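Acetaldehyde dehydrogenase (Acetylating) (Geobacillus thermoglucosidasius, PDB 5J78) probably catalyses the reversible, NAD-dependent conversion of acetaldehyde and coenzyme A to acetyl-CoA. Local coordinates at residues Q47-K52 with G188-L193; M53-I58 with K111-I116; W125-P130 with N462-A467; A154-N159 with V455-L460. All coordinates share one frame; numbering follows the deposited sequence. Where two conformers were deposited one is given.

Contact 1: Q47-K52 with G188-L193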
loop_
_atom_site.group_PDB
_atom_site.type_symbol
_atom_site.label_atom_id
_atom_site.label_comp_id
_atom_site.label_asym_id
_atom_site.label_seq_id
_atom_site.Cartn_x
_atom_site.Cartn_y
_atom_site.Cartn_z
ATOM N N GLN A 47 -2.441 -15.617 -29.216
ATOM C CA GLN A 47 -2.954 -14.402 -29.832
ATOM C C GLN A 47 -2.115 -13.987 -31.046
ATOM O O GLN A 47 -2.655 -13.500 -32.040
ATOM C CB GLN A 47 -3.005 -13.256 -28.813
ATOM C CG GLN A 47 -3.762 -12.022 -29.302
ATOM C CD GLN A 47 -2.926 -11.118 -30.205
ATOM O OE1 GLN A 47 -1.709 -11.037 -30.065
ATOM N NE2 GLN A 47 -3.588 -10.431 -31.136
ATOM N N LYS A 48 -0.802 -14.164 -30.958
ATOM C CA LYS A 48 0.071 -13.845 -32.083
ATOM C C LYS A 48 -0.302 -14.685 -33.300
ATOM O O LYS A 48 -0.302 -14.198 -34.429
ATOM C CB LYS A 48 1.539 -14.067 -31.712
ATOM C CG LYS A 48 2.364 -12.798 -31.699
ATOM C CD LYS A 48 2.781 -12.412 -30.304
ATOM C CE LYS A 48 2.983 -10.900 -30.188
ATOM N NZ LYS A 48 2.962 -10.453 -28.764
ATOM N N ILE A 49 -0.614 -15.954 -33.062
ATOM C CA ILE A 49 -1.037 -16.831 -34.135
ATOM C C ILE A 49 -2.400 -16.386 -34.629
ATOM O O ILE A 49 -2.653 -16.323 -35.828
ATOM C CB ILE A 49 -1.097 -18.300 -33.679
ATOM C CG1 ILE A 49 0.301 -18.774 -33.282
ATOM C CG2 ILE A 49 -1.687 -19.194 -34.780
ATOM C CD1 ILE A 49 0.329 -20.129 -32.596
ATOM N N LEU A 50 -3.299 -16.074 -33.706
ATOM C CA LEU A 50 -4.631 -15.709 -34.123
ATOM C C LEU A 50 -4.580 -14.452 -34.999
ATOM O O LEU A 50 -5.283 -14.354 -36.006
ATOM C CB LEU A 50 -5.546 -15.478 -32.918
ATOM C CG LEU A 50 -7.025 -15.320 -33.295
ATOM C CD1 LEU A 50 -7.627 -16.651 -33.746
ATOM C CD2 LEU A 50 -7.863 -14.743 -32.149
ATOM N N GLU A 51 -3.743 -13.502 -34.608
ATOM C CA GLU A 51 -3.718 -12.190 -35.243
ATOM C C GLU A 51 -3.311 -12.269 -36.718
ATOM O O GLU A 51 -3.617 -11.367 -37.501
ATOM C CB GLU A 51 -2.751 -11.245 -34.511
ATOM C CG GLU A 51 -2.786 -9.823 -35.109
ATOM C CD GLU A 51 -2.165 -8.728 -34.233
ATOM O OE1 GLU A 51 -1.940 -8.941 -33.018
ATOM O OE2 GLU A 51 -1.910 -7.623 -34.777
ATOM N N LYS A 52 -2.609 -13.334 -37.089
ATOM C CA LYS A 52 -2.186 -13.525 -38.480
ATOM C C LYS A 52 -3.289 -14.035 -39.412
ATOM O O LYS A 52 -3.121 -14.014 -40.629
ATOM C CB LYS A 52 -0.987 -14.480 -38.518
ATOM C CG LYS A 52 0.253 -13.871 -37.846
ATOM C CD LYS A 52 1.478 -14.774 -37.836
ATOM C CE LYS A 52 2.670 -14.011 -37.235
ATOM N NZ LYS A 52 3.855 -14.883 -37.014
ATOM N N GLY A 188 -9.792 -24.335 -36.092
ATOM C CA GLY A 188 -8.457 -23.864 -36.447
ATOM C C GLY A 188 -7.730 -22.985 -35.438
ATOM O O GLY A 188 -6.547 -22.648 -35.626
ATOM N N ALA A 189 -8.405 -22.598 -34.365
ATOM C CA ALA A 189 -7.774 -21.709 -33.393
ATOM C C ALA A 189 -6.578 -22.410 -32.731
ATOM O O ALA A 189 -6.548 -23.643 -32.644
ATOM C CB ALA A 189 -8.784 -21.265 -32.344
ATOM N N PRO A 190 -5.583 -21.635 -32.268
ATOM C CA PRO A 190 -4.452 -22.183 -31.503
ATOM C C PRO A 190 -4.817 -22.588 -30.067
ATOM O O PRO A 190 -5.724 -22.002 -29.452
ATOM C CB PRO A 190 -3.461 -21.014 -31.481
ATOM C CG PRO A 190 -4.333 -19.819 -31.542
ATOM C CD PRO A 190 -5.418 -20.190 -32.501
ATOM N N LYS A 191 -4.087 -23.552 -29.519
ATOM C CA LYS A 191 -4.223 -23.884 -28.100
ATOM C C LYS A 191 -3.911 -22.669 -27.221
ATOM O O LYS A 191 -3.032 -21.874 -27.558
ATOM C CB LYS A 191 -3.291 -25.027 -27.709
ATOM C CG LYS A 191 -3.727 -26.374 -28.234
ATOM C CD LYS A 191 -2.683 -27.456 -27.962
ATOM C CE LYS A 191 -3.088 -28.776 -28.617
ATOM N NZ LYS A 191 -4.467 -29.213 -28.225
ATOM N N GLY A 192 -4.621 -22.540 -26.098
ATOM C CA GLY A 192 -4.285 -21.551 -25.085
ATOM C C GLY A 192 -4.953 -20.201 -25.279
ATOM O O GLY A 192 -4.724 -19.283 -24.497
ATOM N N LEU A 193 -5.796 -20.090 -26.303
ATOM C CA LEU A 193 -6.446 -18.832 -26.646
ATOM C C LEU A 193 -7.426 -18.352 -25.584
ATOM O O LEU A 193 -7.507 -17.153 -25.282
ATOM C CB LEU A 193 -7.186 -18.988 -27.962
ATOM C CG LEU A 193 -7.679 -17.688 -28.569
ATOM C CD1 LEU A 193 -6.508 -16.813 -29.027
ATOM C CD2 LEU A 193 -8.607 -17.982 -29.713
#
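Pro190, Leu50 and Leu193 form the greasy centre where the last turns of helix 28-51 lie against a type II beta turn running from Pro190 to Leu193. The turn fills the short connection between helix 170-186 and strand 194-196, and Gly192, with its positive phi of 90°, takes the third turn position. Just before the turn, Gly188 is the C-prime residue of the Schellman motif that ends helix 170-186. Pro190 is the outer half of the contact: its ring and Ile49 run alongside each other in opposite senses, with Ile49 CD1 4.0 Å from Pro190 CB, while Leu50 CD1 lies more loosely against Pro190 CD at 4.4 Å. Deeper in, Leu50 and Leu193 lie roughly perpendicular. Both carry CG anti to the backbone N (chi1 -170° and -169°), which brings the branched ends together. Helix 55-84 closes over Leu50 with Ile58 and Ile61, and Leu193 is tied by backbone bonds to Ile161. Between the two segments the contact is apolar; the helix end is also held by Arg158, through Gln47 NE2 and Glu51 O. At the crossing, Leu50 CD2 sits over the fork of Leu193, 4.0 Å from CD1 and 4.1 Å from CD2.

Contact 2: M53-I58 with K111-I116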
loop_
_atom_site.group_PDB
_atom_site.type_symbol
_atom_site.label_atom_id
_atom_site.label_comp_id
_atom_site.label_asym_id
_atom_site.label_seq_id
_atom_site.Cartn_x
_atom_site.Cartn_y
_atom_site.Cartn_z
ATOM N N MET A 53 -4.421 -14.472 -38.867
ATOM C CA MET A 53 -5.471 -15.073 -39.701
ATOM C C MET A 53 -6.311 -14.075 -40.500
ATOM O O MET A 53 -6.402 -12.897 -40.157
ATOM C CB MET A 53 -6.409 -15.915 -38.832
ATOM C CG MET A 53 -5.718 -17.039 -38.123
ATOM S SD MET A 53 -6.896 -18.043 -37.183
ATOM C CE MET A 53 -5.796 -19.276 -36.528
ATOM N N THR A 54 -6.929 -14.563 -41.573
ATOM C CA THR A 54 -7.905 -13.781 -42.337
ATOM C C THR A 54 -9.237 -13.613 -41.613
ATOM O O THR A 54 -9.567 -14.370 -40.692
ATOM C CB THR A 54 -8.228 -14.440 -43.689
ATOM O OG1 THR A 54 -8.872 -15.690 -43.446
ATOM C CG2 THR A 54 -6.960 -14.668 -44.535
ATOM N N GLN A 55 -10.013 -12.634 -42.069
ATOM C CA GLN A 55 -11.332 -12.380 -41.541
ATOM C C GLN A 55 -12.172 -13.658 -41.591
ATOM O O GLN A 55 -12.851 -14.011 -40.629
ATOM C CB GLN A 55 -12.002 -11.258 -42.330
ATOM C CG GLN A 55 -13.337 -10.791 -41.752
ATOM C CD GLN A 55 -13.173 -10.110 -40.404
ATOM O OE1 GLN A 55 -12.811 -8.937 -40.330
ATOM N NE2 GLN A 55 -13.450 -10.843 -39.331
ATOM N N SER A 56 -12.091 -14.372 -42.706
ATOM C CA SER A 56 -12.907 -15.570 -42.884
ATOM C C SER A 56 -12.470 -16.683 -41.920
ATOM O O SER A 56 -13.302 -17.444 -41.436
ATOM C CB SER A 56 -12.846 -16.054 -44.339
ATOM O OG SER A 56 -12.681 -17.458 -44.407
ATOM N N GLU A 57 -11.177 -16.757 -41.630
ATOM C CA GLU A 57 -10.662 -17.758 -40.705
ATOM C C GLU A 57 -11.101 -17.423 -39.290
ATOM O O GLU A 57 -11.532 -18.305 -38.538
ATOM C CB GLU A 57 -9.145 -17.851 -40.795
ATOM C CG GLU A 57 -8.648 -18.478 -42.083
ATOM C CD GLU A 57 -7.152 -18.282 -42.313
ATOM O OE1 GLU A 57 -6.574 -17.303 -41.801
ATOM O OE2 GLU A 57 -6.544 -19.119 -43.014
ATOM N N ILE A 58 -11.019 -16.143 -38.939
ATOM C CA ILE A 58 -11.557 -15.658 -37.668
ATOM C C ILE A 58 -13.050 -15.944 -37.586
ATOM O O ILE A 58 -13.525 -16.465 -36.575
ATOM C CB ILE A 58 -11.310 -14.124 -37.471
ATOM C CG1 ILE A 58 -9.797 -13.831 -37.390
ATOM C CG2 ILE A 58 -12.041 -13.579 -36.230
ATOM C CD1 ILE A 58 -9.111 -14.298 -36.128
ATOM N N LYS A 111 -16.390 -5.959 -39.363
ATOM C CA LYS A 111 -15.020 -6.084 -39.858
ATOM C C LYS A 111 -14.032 -5.856 -38.717
ATOM O O LYS A 111 -14.123 -4.854 -38.021
ATOM C CB LYS A 111 -14.755 -5.089 -40.995
ATOM C CG LYS A 111 -15.601 -5.316 -42.242
ATOM C CD LYS A 111 -15.360 -4.216 -43.283
ATOM C CE LYS A 111 -16.007 -4.531 -44.616
ATOM N NZ LYS A 111 -15.694 -3.477 -45.631
ATOM N N THR A 112 -13.083 -6.771 -38.547
ATOM C CA THR A 112 -12.098 -6.673 -37.463
ATOM C C THR A 112 -10.662 -7.003 -37.877
ATOM O O THR A 112 -9.759 -6.972 -37.040
ATOM C CB THR A 112 -12.469 -7.621 -36.297
ATOM O OG1 THR A 112 -12.542 -8.974 -36.784
ATOM C CG2 THR A 112 -13.790 -7.241 -35.710
ATOM N N VAL A 113 -10.448 -7.316 -39.152
ATOM C CA VAL A 113 -9.104 -7.655 -39.640
ATOM C C VAL A 113 -8.604 -6.616 -40.630
ATOM O O VAL A 113 -9.306 -6.277 -41.570
ATOM C CB VAL A 113 -9.053 -9.033 -40.352
ATOM C CG1 VAL A 113 -7.626 -9.319 -40.869
ATOM C CG2 VAL A 113 -9.501 -10.137 -39.437
ATOM N N GLY A 114 -7.380 -6.137 -40.434
ATOM C CA GLY A 114 -6.746 -5.280 -41.415
ATOM C C GLY A 114 -7.417 -3.922 -41.536
ATOM O O GLY A 114 -7.906 -3.345 -40.565
ATOM N N ILE A 115 -7.435 -3.416 -42.760
ATOM C CA ILE A 115 -8.036 -2.141 -43.058
ATOM C C ILE A 115 -9.533 -2.325 -43.084
ATOM O O ILE A 115 -10.048 -3.084 -43.902
ATOM C CB ILE A 115 -7.511 -1.588 -44.398
ATOM C CG1 ILE A 115 -6.020 -1.284 -44.247
ATOM C CG2 ILE A 115 -8.297 -0.345 -44.827
ATOM C CD1 ILE A 115 -5.356 -0.730 -45.495
ATOM N N ILE A 116 -10.228 -1.657 -42.171
ATOM C CA ILE A 116 -11.662 -1.851 -42.033
ATOM C C ILE A 116 -12.415 -0.690 -42.667
ATOM O O ILE A 116 -13.628 -0.745 -42.806
ATOM C CB ILE A 116 -12.087 -2.024 -40.550
ATOM C CG1 ILE A 116 -11.673 -0.827 -39.687
ATOM C CG2 ILE A 116 -11.522 -3.311 -40.009
ATOM C CD1 ILE A 116 -12.174 -0.916 -38.200
#
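Gln55, in the first turn of helix 55-84, hooks its amide onto the backbone of Thr112 and Val113. The chain bends at chi2 (67°), which turns OE1 back toward Thr112 N; that bond is 2.8 Å long and nearly straight at the hydrogen (175°). Val113 N adds a weak bond to the same OE1 at 3.1 Å. On the other branch, Gln55 NE2 donates to Thr112 OG1 at 3.3 Å, with the hydroxyl oxygen close to the amide plane; OG1 is also bonded to Lys156 O. The tight part continues along the Gln55 side chain toward its CA, where Val113 CG2 presses at 3.6 Å; CG2 more loosely touches Ile58 CG1 at 4.2 Å. With an alanine here, Thr112 N would probably lose its side-chain acceptor and Val113 CG2 would be left facing a gap. The outer side is slack: Lys111 merely brushes OE1 with its CA, its amine leading away, and exposed Thr54 faces off to form a capping box with Glu57 at the helix start. The contact thus pins the start of helix 55-84 to the lead-in of strand 115-119; Gly114 and Ile116 make backbone bonds to strand 124-138, while Arg158 lies against both Ile58 and Val113.

Contact 3: W125-P130 with N462-A467; sequences WEIAQP and NIKRVA
Trp125 to Gln129 run antiparallel to Asn462 to Val466, strand axes 4.6 Å apart at 149°, with hydrogen-bonded pairs at Trp125-Val466, Ile127-Lys464 and Gln129-Asn462 and non-hydrogen-bonded pairs between them. On the face of the hydrogen-bonded pairs, Val466 is wedged between its neighbours: CG1 meets Trp125 CE3 obliquely at 3.8 Å, and CG2 is packed tightly on Ile127 CD1 at 3.5 Å. Lys464 bends at chi3 (-58°) and lays its CE 3.7 Å from Ile127 CG2. Its NZ then makes only a weak bond to Gln129 OE1 (3.3 Å), backed by a water that bridges the two; stronger bonds run to the carbonyls of Lys413 and Ile411 of the second subunit. On the opposite face Ile463 CG2 touches Glu126 CB and lies over the centre of the Arg465 guanidinium, 3.9 Å above its plane. A water links Glu126 OE2 to Arg465 NE, while Glu126 is salt-bridged to Arg117 and Arg465 to Asp453 of the second subunit. This fits the oligomerisation arm of aldehyde dehydrogenases: the sheet runs on into the partner through Arg465-Ala467, and the chemistry implies that backbone bonds hold the two strands together while the charged ends of Lys464 and Arg465 reach across the interface.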
loop_
_atom_site.group_PDB
_atom_site.type_symbol
_atom_site.label_atom_id
_atom_site.label_comp_id
_atom_site.label_asym_id
_atom_site.label_seq_id
_atom_site.Cartn_x
_atom_site.Cartn_y
_atom_site.Cartn_z
ATOM N N TRP A 125 -6.903 5.801 -43.744
ATOM C CA TRP A 125 -7.293 4.390 -43.618
ATOM C C TRP A 125 -7.398 4.053 -42.132
ATOM O O TRP A 125 -6.539 4.459 -41.335
ATOM C CB TRP A 125 -6.274 3.432 -44.254
ATOM C CG TRP A 125 -5.839 3.752 -45.620
ATOM C CD1 TRP A 125 -6.506 4.499 -46.547
ATOM C CD2 TRP A 125 -4.615 3.336 -46.238
ATOM N NE1 TRP A 125 -5.774 4.571 -47.702
ATOM C CE2 TRP A 125 -4.610 3.867 -47.542
ATOM C CE3 TRP A 125 -3.526 2.565 -45.814
ATOM C CZ2 TRP A 125 -3.559 3.651 -48.431
ATOM C CZ3 TRP A 125 -2.479 2.346 -46.699
ATOM C CH2 TRP A 125 -2.503 2.888 -47.991
ATOM N N GLU A 126 -8.427 3.302 -41.767
ATOM C CA GLU A 126 -8.551 2.752 -40.419
ATOM C C GLU A 126 -8.153 1.291 -40.397
ATOM O O GLU A 126 -8.657 0.488 -41.192
ATOM C CB GLU A 126 -9.973 2.890 -39.906
ATOM C CG GLU A 126 -10.514 4.285 -39.852
ATOM C CD GLU A 126 -11.920 4.308 -39.218
ATOM O OE1 GLU A 126 -12.492 3.217 -39.010
ATOM O OE2 GLU A 126 -12.439 5.399 -38.923
ATOM N N ILE A 127 -7.234 0.958 -39.495
ATOM C CA ILE A 127 -6.770 -0.408 -39.316
ATOM C C ILE A 127 -7.278 -0.909 -37.965
ATOM O O ILE A 127 -7.125 -0.219 -36.953
ATOM C CB ILE A 127 -5.243 -0.513 -39.345
ATOM C CG1 ILE A 127 -4.671 0.033 -40.654
ATOM C CG2 ILE A 127 -4.795 -1.950 -39.156
ATOM C CD1 ILE A 127 -3.171 0.290 -40.551
ATOM N N ALA A 128 -7.893 -2.089 -37.954
ATOM C CA ALA A 128 -8.313 -2.718 -36.705
ATOM C C ALA A 128 -7.105 -3.339 -36.029
ATOM O O ALA A 128 -6.360 -4.108 -36.641
ATOM C CB ALA A 128 -9.387 -3.762 -36.953
ATOM N N GLN A 129 -6.905 -2.983 -34.765
ATOM C CA GLN A 129 -5.770 -3.469 -33.986
ATOM C C GLN A 129 -6.225 -4.151 -32.686
ATOM O O GLN A 129 -6.743 -3.486 -31.794
ATOM C CB GLN A 129 -4.821 -2.316 -33.647
ATOM C CG GLN A 129 -3.589 -2.745 -32.857
ATOM C CD GLN A 129 -2.722 -3.724 -33.658
ATOM O OE1 GLN A 129 -2.386 -3.478 -34.823
ATOM N NE2 GLN A 129 -2.383 -4.845 -33.043
ATOM N N PRO A 130 -6.001 -5.471 -32.565
ATOM C CA PRO A 130 -6.397 -6.170 -31.332
ATOM C C PRO A 130 -5.722 -5.613 -30.080
ATOM O O PRO A 130 -4.555 -5.256 -30.145
ATOM C CB PRO A 130 -5.924 -7.609 -31.574
ATOM C CG PRO A 130 -5.739 -7.728 -33.005
ATOM C CD PRO A 130 -5.313 -6.377 -33.497
ATOM N N ASN A 462 -8.413 -1.517 -30.917
ATOM C CA ASN A 462 -8.069 -0.116 -31.140
ATOM C C ASN A 462 -8.142 0.189 -32.616
ATOM O O ASN A 462 -7.973 -0.712 -33.435
ATOM C CB ASN A 462 -6.662 0.177 -30.621
ATOM C CG ASN A 462 -6.512 -0.093 -29.127
ATOM O OD1 ASN A 462 -5.540 -0.718 -28.685
ATOM N ND2 ASN A 462 -7.456 0.385 -28.345
ATOM N N ILE A 463 -8.387 1.448 -32.965
ATOM C CA ILE A 463 -8.288 1.862 -34.355
ATOM C C ILE A 463 -6.976 2.623 -34.550
ATOM O O ILE A 463 -6.699 3.595 -33.836
ATOM C CB ILE A 463 -9.513 2.708 -34.774
ATOM C CG1 ILE A 463 -10.741 1.795 -34.807
ATOM C CG2 ILE A 463 -9.309 3.294 -36.166
ATOM C CD1 ILE A 463 -12.058 2.486 -34.858
ATOM N N LYS A 464 -6.148 2.125 -35.476
ATOM C CA LYS A 464 -4.974 2.838 -35.958
ATOM C C LYS A 464 -5.347 3.606 -37.220
ATOM O O LYS A 464 -6.070 3.085 -38.078
ATOM C CB LYS A 464 -3.827 1.867 -36.250
ATOM C CG LYS A 464 -3.463 0.931 -35.085
ATOM C CD LYS A 464 -2.226 0.091 -35.375
ATOM C CE LYS A 464 -2.373 -0.765 -36.644
ATOM N NZ LYS A 464 -1.083 -1.433 -37.008
ATOM N N ARG A 465 -4.872 4.844 -37.340
ATOM C CA ARG A 465 -5.235 5.670 -38.495
ATOM C C ARG A 465 -4.012 6.007 -39.345
ATOM O O ARG A 465 -3.062 6.635 -38.878
ATOM C CB ARG A 465 -5.956 6.930 -38.017
ATOM C CG ARG A 465 -7.258 6.576 -37.279
ATOM C CD ARG A 465 -7.835 7.728 -36.510
ATOM N NE ARG A 465 -9.216 7.467 -36.079
ATOM C CZ ARG A 465 -9.562 6.997 -34.878
ATOM N NH1 ARG A 465 -8.644 6.714 -33.962
ATOM N NH2 ARG A 465 -10.843 6.806 -34.587
ATOM N N VAL A 466 -4.027 5.521 -40.579
ATOM C CA VAL A 466 -3.024 5.875 -41.574
ATOM C C VAL A 466 -3.487 7.145 -42.275
ATOM O O VAL A 466 -4.488 7.124 -42.990
ATOM C CB VAL A 466 -2.828 4.759 -42.599
ATOM C CG1 VAL A 466 -1.709 5.130 -43.591
ATOM C CG2 VAL A 466 -2.533 3.416 -41.891
ATOM N N ALA A 467 -2.774 8.247 -42.079
ATOM C CA ALA A 467 -3.294 9.550 -42.492
ATOM C C ALA A 467 -2.287 10.339 -43.287
ATOM O O ALA A 467 -1.145 10.513 -42.864
ATOM C CB ALA A 467 -3.741 10.349 -41.262
HETATM O O HOH W 1 -11.094 7.554 -38.364
HETATM O O HOH W 2 0.206 -3.480 -34.848
#

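Contact 4: A154-N159 with V455-L460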
loop_
_atom_site.group_PDB
_atom_site.type_symbol
_atom_site.label_atom_id
_atom_site.label_comp_id
_atom_site.label_asym_id
_atom_site.label_seq_id
_atom_site.Cartn_x
_atom_site.Cartn_y
_atom_site.Cartn_z
ATOM N N ALA A 154 -14.291 -11.273 -27.674
ATOM C CA ALA A 154 -12.836 -11.199 -27.579
ATOM C C ALA A 154 -12.168 -11.832 -28.785
ATOM O O ALA A 154 -11.214 -11.277 -29.337
ATOM C CB ALA A 154 -12.332 -11.866 -26.295
ATOM N N VAL A 155 -12.649 -13.003 -29.197
ATOM C CA VAL A 155 -11.982 -13.723 -30.283
ATOM C C VAL A 155 -12.285 -13.065 -31.636
ATOM O O VAL A 155 -11.420 -12.979 -32.494
ATOM C CB VAL A 155 -12.388 -15.213 -30.300
ATOM C CG1 VAL A 155 -11.844 -15.938 -31.549
ATOM C CG2 VAL A 155 -11.878 -15.893 -29.043
ATOM N N LYS A 156 -13.509 -12.583 -31.811
ATOM C CA LYS A 156 -13.884 -11.891 -33.038
ATOM C C LYS A 156 -12.979 -10.668 -33.279
ATOM O O LYS A 156 -12.655 -10.358 -34.429
ATOM C CB LYS A 156 -15.359 -11.490 -32.972
ATOM C CG LYS A 156 -15.866 -10.582 -34.094
ATOM C CD LYS A 156 -15.949 -11.273 -35.437
ATOM C CE LYS A 156 -16.100 -10.231 -36.550
ATOM N NZ LYS A 156 -16.573 -10.788 -37.855
ATOM N N ALA A 157 -12.546 -9.999 -32.207
ATOM C CA ALA A 157 -11.631 -8.852 -32.337
ATOM C C ALA A 157 -10.159 -9.270 -32.350
ATOM O O ALA A 157 -9.248 -8.416 -32.367
ATOM C CB ALA A 157 -11.891 -7.849 -31.221
ATOM N N ARG A 158 -9.948 -10.584 -32.317
ATOM C CA ARG A 158 -8.646 -11.239 -32.517
ATOM C C ARG A 158 -7.748 -11.200 -31.285
ATOM O O ARG A 158 -6.525 -11.151 -31.390
ATOM C CB ARG A 158 -7.916 -10.638 -33.723
ATOM C CG ARG A 158 -8.728 -10.720 -35.025
ATOM C CD ARG A 158 -8.440 -9.564 -35.960
ATOM N NE ARG A 158 -7.122 -9.692 -36.556
ATOM C CZ ARG A 158 -6.350 -8.674 -36.921
ATOM N NH1 ARG A 158 -6.745 -7.423 -36.770
ATOM N NH2 ARG A 158 -5.175 -8.911 -37.460
ATOM N N ASN A 159 -8.378 -11.278 -30.121
ATOM C CA ASN A 159 -7.689 -11.352 -28.845
ATOM C C ASN A 159 -7.668 -12.757 -28.253
ATOM O O ASN A 159 -8.474 -13.608 -28.631
ATOM C CB ASN A 159 -8.371 -10.407 -27.850
ATOM C CG ASN A 159 -8.517 -9.017 -28.403
ATOM O OD1 ASN A 159 -7.526 -8.296 -28.563
ATOM N ND2 ASN A 159 -9.739 -8.647 -28.753
ATOM N N VAL A 455 -21.077 -3.181 -23.675
ATOM C CA VAL A 455 -19.770 -3.559 -24.176
ATOM C C VAL A 455 -19.903 -4.661 -25.208
ATOM O O VAL A 455 -20.661 -5.609 -25.012
ATOM C CB VAL A 455 -18.845 -4.019 -23.028
ATOM C CG1 VAL A 455 -17.517 -4.571 -23.569
ATOM C CG2 VAL A 455 -18.607 -2.862 -22.064
ATOM N N THR A 456 -19.141 -4.533 -26.291
ATOM C CA THR A 456 -19.266 -5.428 -27.428
ATOM C C THR A 456 -17.912 -5.462 -28.164
ATOM O O THR A 456 -16.888 -5.001 -27.622
ATOM C CB THR A 456 -20.466 -5.000 -28.350
ATOM O OG1 THR A 456 -20.584 -5.898 -29.454
ATOM C CG2 THR A 456 -20.308 -3.580 -28.875
ATOM N N VAL A 457 -17.870 -6.056 -29.355
ATOM C CA VAL A 457 -16.582 -6.309 -30.037
ATOM C C VAL A 457 -15.744 -5.028 -30.355
ATOM O O VAL A 457 -14.510 -5.066 -30.360
ATOM C CB VAL A 457 -16.821 -7.098 -31.345
ATOM C CG1 VAL A 457 -17.607 -6.268 -32.357
ATOM C CG2 VAL A 457 -15.518 -7.591 -31.940
ATOM N N THR A 458 -16.410 -3.904 -30.583
ATOM C CA THR A 458 -15.724 -2.679 -30.933
ATOM C C THR A 458 -14.969 -2.098 -29.732
ATOM O O THR A 458 -14.118 -1.230 -29.898
ATOM C CB THR A 458 -16.697 -1.648 -31.493
ATOM O OG1 THR A 458 -17.759 -1.403 -30.554
ATOM C CG2 THR A 458 -17.293 -2.173 -32.793
ATOM N N HIS A 459 -15.255 -2.591 -28.529
ATOM C CA HIS A 459 -14.505 -2.158 -27.347
ATOM C C HIS A 459 -13.198 -2.939 -27.176
ATOM O O HIS A 459 -12.354 -2.566 -26.347
ATOM C CB HIS A 459 -15.379 -2.276 -26.088
ATOM C CG HIS A 459 -16.577 -1.378 -26.117
ATOM N ND1 HIS A 459 -17.833 -1.821 -26.475
ATOM C CD2 HIS A 459 -16.695 -0.045 -25.899
ATOM C CE1 HIS A 459 -18.680 -0.809 -26.448
ATOM N NE2 HIS A 459 -18.018 0.280 -26.093
ATOM N N LEU A 460 -13.010 -3.988 -27.978
ATOM C CA LEU A 460 -11.826 -4.841 -27.844
ATOM C C LEU A 460 -10.843 -4.807 -29.023
ATOM O O LEU A 460 -10.008 -5.702 -29.145
ATOM C CB LEU A 460 -12.277 -6.288 -27.593
ATOM C CG LEU A 460 -13.085 -6.456 -26.313
ATOM C CD1 LEU A 460 -13.436 -7.936 -26.108
ATOM C CD2 LEU A 460 -12.354 -5.920 -25.102
#
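The Asn159 amide meets Leu460 with its nitrogen: ND2 donates to Leu460 O at 3.0 Å, the oxygen 15° off the amide plane, and to Ala154 O at 3.1 Å, which is tilted further from that plane. The other flat group, the His459 ring, has Thr458 OG1 over one face, 4.0 Å up and offset toward the rim, and Thr456 CA at its edge in plane; ND1 accepts from Thr456 N. Placing CG anti to the carbonyl carbon (chi1 -52°) lets Asn159 reach both carbonyls, while its OD1 takes Gly132 N. With a valine in its place, Leu460 O would probably lose its donor from this segment and Gly132 N its acceptor, though Ala154 O would keep the backbone bond from Asn159 N. Helix 143-156 ends here in a Schellman motif, Arg158 having positive phi, and this end is packed against the short 3-10 segment 457-459 that leads into strand 461-468. Ala157 is the knuckle between them: its CB lies 3.5 Å from Leu460 O and 3.7 Å from Val457 CG2. Val457 CG2 also meets Lys156 CG, whose chain runs on to a salt bridge with Asp59. Leu460 CD1 comes up to the last helical turn, 3.6 Å from Ala154 CA.

Overall arrangement
From the N terminus, helix 28-51 opens contact 1 and helix 55-84 opens contact 2. Contact 2 closes first, at 111-116, so it lies wholly within the span of contact 1. The chain then enters strand 124-138, opening contact 3, and helix 143-156, opening contact 4, before contact 1 closes at 188-193. Contact 1 therefore crosses both of these. Near the C terminus contact 4 closes at 455-460 and contact 3 immediately after at 462-467, one within the other. Contacts 1, 2 and 4 meet at Arg158, whose O accepts from Gln47 and whose guanidinium bonds to Glu51 O and Thr112 O; Pro130 of contact 3 packs against it. Gly114 and Ile116 join contacts 2 and 3 in one sheet.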